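Local coordinates for protein pyridine synthase TbtD (Thermobispora bispora, PDB 5WA4) that probably forms the central pyridine ring of the thiopeptide thiomuracin by a formal [4+2] aza-cycloaddition, on a substrate whose leader peptide it binds, at residues Ala19-Met22 and Asp23-Ile26. Sequence-based numbering, arbitrary orientation.
Sequences AGPM and DDLI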
loop_
_atom_site.group_PDB
_atom_site.type_symbol
_atom_site.label_atom_id
_atom_site.label_comp_id
_atom_site.label_asym_id
_atom_site.label_seq_id
_atom_site.Cartn_x
_atom_site.Cartn_y
_atom_site.Cartn_z
ATOM N N ALA E 19 28.041 -33.834 5.414
ATOM C CA ALA E 19 28.484 -33.361 6.717
ATOM C C ALA E 19 29.986 -33.318 6.786
ATOM O O ALA E 19 30.568 -33.052 7.840
ATOM C CB ALA E 19 27.926 -34.241 7.828
ATOM N N GLY E 20 30.623 -33.599 5.659
ATOM C CA GLY E 20 32.073 -33.557 5.616
ATOM C C GLY E 20 32.606 -32.137 5.587
ATOM O O GLY E 20 31.847 -31.189 5.374
ATOM N N PRO E 21 33.918 -31.981 5.809
ATOM C CA PRO E 21 34.566 -30.668 5.669
ATOM C C PRO E 21 34.630 -30.224 4.197
ATOM O O PRO E 21 35.443 -30.741 3.421
ATOM C CB PRO E 21 35.967 -30.898 6.251
ATOM C CG PRO E 21 36.196 -32.373 6.134
ATOM C CD PRO E 21 34.848 -33.034 6.249
ATOM N N MET E 22 33.766 -29.279 3.825
ATOM C CA MET E 22 33.661 -28.806 2.443
ATOM C C MET E 22 34.936 -28.095 1.980
ATOM O O MET E 22 35.412 -28.366 0.876
ATOM C CB MET E 22 32.449 -27.883 2.294
ATOM C CG MET E 22 32.090 -27.482 0.868
ATOM S SD MET E 22 31.621 -28.849 -0.216
ATOM C CE MET E 22 30.023 -29.337 0.417
ATOM N N ASP E 23 35.502 -27.213 2.815
ATOM C CA ASP E 23 36.761 -26.510 2.459
ATOM C C ASP E 23 37.873 -27.506 2.082
ATOM O O ASP E 23 38.837 -27.142 1.405
ATOM C CB ASP E 23 37.260 -25.598 3.607
ATOM C CG ASP E 23 36.560 -24.225 3.649
ATOM O OD1 ASP E 23 35.479 -24.072 3.052
ATOM O OD2 ASP E 23 37.063 -23.291 4.314
ATOM N N ASP E 24 37.740 -28.759 2.528
ATOM C CA ASP E 24 38.771 -29.772 2.296
ATOM C C ASP E 24 38.549 -30.476 0.978
ATOM O O ASP E 24 39.505 -30.760 0.255
ATOM C CB ASP E 24 38.815 -30.809 3.433
ATOM C CG ASP E 24 39.698 -30.376 4.608
ATOM O OD1 ASP E 24 40.756 -29.726 4.389
ATOM O OD2 ASP E 24 39.309 -30.695 5.754
ATOM N N LEU E 25 37.289 -30.774 0.678
ATOM C CA LEU E 25 36.935 -31.365 -0.608
ATOM C C LEU E 25 37.368 -30.448 -1.739
ATOM O O LEU E 25 37.792 -30.907 -2.801
ATOM C CB LEU E 25 35.431 -31.633 -0.690
ATOM C CG LEU E 25 34.809 -31.866 -2.075
ATOM C CD1 LEU E 25 35.357 -33.097 -2.767
ATOM C CD2 LEU E 25 33.317 -31.984 -1.935
ATOM N N ILE E 26 37.254 -29.145 -1.497
ATOM C CA ILE E 26 37.663 -28.146 -2.472
ATOM C C ILE E 26 39.150 -28.317 -2.754
ATOM O O ILE E 26 39.536 -28.608 -3.891
ATOM C CB ILE E 26 37.338 -26.695 -1.978
ATOM C CG1 ILE E 26 35.857 -26.373 -2.204
ATOM C CG2 ILE E 26 38.197 -25.645 -2.676
ATOM C CD1 ILE E 26 35.412 -25.100 -1.537
#
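Met22 and Leu25 run alongside each other on the first turn of helix 22-35. From CB, beside the amide N of Asp23, the Met22 side chain runs outward. CG stands anti to its own backbone N (chi1 -171°), and bends at the next two torsions bring SD to 4.0 Å from CD2 of Leu25. The terminal CE lies farther from that CD2, at 4.8 Å, so the sulfur rather than the methyl makes the contact. Leu56 of strand 55-62 touches both side chains, tying this turn to the antiparallel sheet.

Pro21 is the N-cap, and its carbonyl O accepts two backbone bonds: one from Asp24 N at 3.2 Å and a weak one from Leu25 N at 3.3 Å. The regular helical pattern follows, with Ile26 N bonded to Met22 O at 3.1 Å.

CB and CG of Pro21 lie against the carboxylate of Asp24, with CB 3.4 Å from OD2. That carboxylate is spoken for: OD2 forms a salt bridge with Arg86, just past helix 64-85, and OD1 with Arg159, ending helix 135-159. Asp23 OD1 forms one with Arg48 of strand 44-49. Two acids at a helix N-terminus are probably favoured by the helix dipole, and their arginines join this start to all three elements.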